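Local coordinates for protein first ORF in transposon ISC1904 (Sulfolobus solfataricus, PDB 3ILX) that probably binds DNA and takes part in strand exchange as a serine-recombinase-type transposase, of which this chain is the resolvase-like portion, at residues K54-I59 with E81-V86. Numbering follows the deposited sequence.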
loop_
_atom_site.group_PDB
_atom_site.type_symbol
_atom_site.label_atom_id
_atom_site.label_comp_id
_atom_site.label_asym_id
_atom_site.label_seq_id
_atom_site.Cartn_x
_atom_site.Cartn_y
_atom_site.Cartn_z
ATOM N N LYS A 54 11.466 -6.537 -9.751
ATOM C CA LYS A 54 12.894 -6.442 -10.105
ATOM C C LYS A 54 13.495 -5.186 -9.455
ATOM O O LYS A 54 14.523 -5.241 -8.758
ATOM C CB LYS A 54 13.084 -6.418 -11.619
ATOM C CG LYS A 54 14.533 -6.200 -12.075
ATOM C CD LYS A 54 14.591 -6.048 -13.595
ATOM C CE LYS A 54 15.930 -5.459 -14.077
ATOM N NZ LYS A 54 17.008 -6.460 -13.870
ATOM N N LEU A 55 12.815 -4.066 -9.648
ATOM C CA LEU A 55 13.248 -2.798 -9.093
ATOM C C LEU A 55 13.395 -2.824 -7.565
ATOM O O LEU A 55 14.420 -2.401 -7.046
ATOM C CB LEU A 55 12.292 -1.672 -9.519
ATOM C CG LEU A 55 12.570 -0.250 -9.012
ATOM C CD1 LEU A 55 14.024 0.219 -9.265
ATOM C CD2 LEU A 55 11.554 0.745 -9.656
ATOM N N LEU A 56 12.345 -3.258 -6.862
ATOM C CA LEU A 56 12.353 -3.327 -5.397
ATOM C C LEU A 56 13.508 -4.200 -4.877
ATOM O O LEU A 56 14.171 -3.854 -3.887
ATOM C CB LEU A 56 11.013 -3.892 -4.887
ATOM C CG LEU A 56 10.848 -4.201 -3.402
ATOM C CD1 LEU A 56 11.108 -2.936 -2.628
ATOM C CD2 LEU A 56 9.420 -4.700 -3.119
ATOM N N ARG A 57 13.719 -5.349 -5.516
ATOM C CA ARG A 57 14.804 -6.234 -5.133
ATOM C C ARG A 57 16.160 -5.597 -5.405
ATOM O O ARG A 57 17.079 -5.745 -4.610
ATOM C CB ARG A 57 14.675 -7.592 -5.829
ATOM C CG ARG A 57 13.500 -8.367 -5.284
ATOM C CD ARG A 57 13.023 -9.471 -6.213
ATOM N NE ARG A 57 11.784 -10.024 -5.667
ATOM C CZ ARG A 57 10.943 -10.817 -6.320
ATOM N NH1 ARG A 57 11.176 -11.156 -7.582
ATOM N NH2 ARG A 57 9.860 -11.269 -5.705
HETATM N N MSE A 58 16.279 -4.863 -6.508
HETATM C CA MSE A 58 17.538 -4.193 -6.783
HETATM C C MSE A 58 17.858 -3.133 -5.722
HETATM O O MSE A 58 19.002 -3.011 -5.311
HETATM C CB MSE A 58 17.532 -3.555 -8.172
HETATM C CG MSE A 58 17.690 -4.550 -9.298
HETATM SE SE MSE A 58 17.601 -3.551 -10.973
HETATM C CE MSE A 58 19.466 -2.943 -11.026
ATOM N N ILE A 59 16.852 -2.351 -5.329
ATOM C CA ILE A 59 17.047 -1.314 -4.301
ATOM C C ILE A 59 17.519 -1.974 -3.010
ATOM O O ILE A 59 18.511 -1.555 -2.408
ATOM C CB ILE A 59 15.747 -0.521 -4.033
ATOM C CG1 ILE A 59 15.361 0.302 -5.260
ATOM C CG2 ILE A 59 15.884 0.401 -2.789
ATOM C CD1 ILE A 59 13.900 0.813 -5.251
ATOM N N GLU A 81 5.058 5.759 0.732
ATOM C CA GLU A 81 5.851 6.133 1.907
ATOM C C GLU A 81 6.709 4.974 2.367
ATOM O O GLU A 81 7.819 5.189 2.799
ATOM C CB GLU A 81 4.976 6.590 3.063
ATOM C CG GLU A 81 4.115 7.825 2.775
ATOM C CD GLU A 81 2.765 7.489 2.138
ATOM O OE1 GLU A 81 2.548 6.379 1.557
ATOM O OE2 GLU A 81 1.915 8.381 2.218
ATOM N N ILE A 82 6.199 3.739 2.286
ATOM C CA ILE A 82 7.030 2.584 2.629
ATOM C C ILE A 82 8.212 2.537 1.650
ATOM O O ILE A 82 9.356 2.393 2.062
ATOM C CB ILE A 82 6.223 1.246 2.615
ATOM C CG1 ILE A 82 5.211 1.244 3.758
ATOM C CG2 ILE A 82 7.177 -0.000 2.720
ATOM C CD1 ILE A 82 4.085 0.239 3.520
ATOM N N LEU A 83 7.952 2.713 0.360
ATOM C CA LEU A 83 9.068 2.679 -0.595
ATOM C C LEU A 83 10.141 3.707 -0.290
ATOM O O LEU A 83 11.328 3.433 -0.462
ATOM C CB LEU A 83 8.597 2.854 -2.043
ATOM C CG LEU A 83 7.653 1.759 -2.516
ATOM C CD1 LEU A 83 7.200 2.124 -3.928
ATOM C CD2 LEU A 83 8.340 0.366 -2.518
ATOM N N GLU A 84 9.719 4.902 0.126
ATOM C CA GLU A 84 10.661 5.964 0.432
ATOM C C GLU A 84 11.530 5.602 1.652
ATOM O O GLU A 84 12.716 5.925 1.725
ATOM C CB GLU A 84 9.901 7.245 0.743
ATOM C CG GLU A 84 9.172 7.894 -0.434
ATOM C CD GLU A 84 8.518 9.217 -0.012
ATOM O OE1 GLU A 84 7.626 9.231 0.890
ATOM O OE2 GLU A 84 8.915 10.251 -0.559
ATOM N N GLU A 85 10.920 4.930 2.621
ATOM C CA GLU A 85 11.652 4.507 3.801
ATOM C C GLU A 85 12.690 3.481 3.372
ATOM O O GLU A 85 13.856 3.555 3.784
ATOM C CB GLU A 85 10.702 3.943 4.856
ATOM C CG GLU A 85 9.829 4.974 5.571
ATOM C CD GLU A 85 10.620 5.898 6.449
ATOM O OE1 GLU A 85 11.678 5.494 6.977
ATOM O OE2 GLU A 85 10.176 7.045 6.649
ATOM N N VAL A 86 12.263 2.556 2.503
ATOM C CA VAL A 86 13.150 1.531 1.963
ATOM C C VAL A 86 14.329 2.158 1.233
ATOM O O VAL A 86 15.486 1.800 1.461
ATOM C CB VAL A 86 12.375 0.575 1.015
ATOM C CG1 VAL A 86 13.346 -0.416 0.336
ATOM C CG2 VAL A 86 11.316 -0.197 1.823
#
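Ile59 and Val86 meet through methyl groups, Ile59 CG2 lying 4.1 Å from Val86 CG1. The two side chains cross at about a right angle. In Val86, CG1 is anti to the backbone N (chi1 174°), which turns that methyl to the neighbouring helix. The same CG1 lies a looser 4.5 Å from Leu56 CD1, so Val86 faces both Leu56 and Ile59, about one helical turn apart. Leu56 CD1 has a second neighbour in Leu83 CD2, 4.3 Å away. Both leucines start out along the flank of their helices, and their methyl ends close the distance. All four side chains are buried and apolar. The contact is light: the axes of the two short segments come no closer than 11.4 Å, at an angle of 34°, with both helices running in the same general direction. Ile59 also packs on Val64 and Val67 of strand 64-69, and Leu83 on Val76. Val86 touches Val86 of the second subunit, and Arg57 of that subunit forms a salt bridge with Glu85, so the dimer interface adjoins this contact. Within the resolvase-type alpha/beta domain, helices 50-60 and 80-89 pack side by side; Leu55 turns to strands 4-11, 36-41 and 64-69 of the parallel sheet.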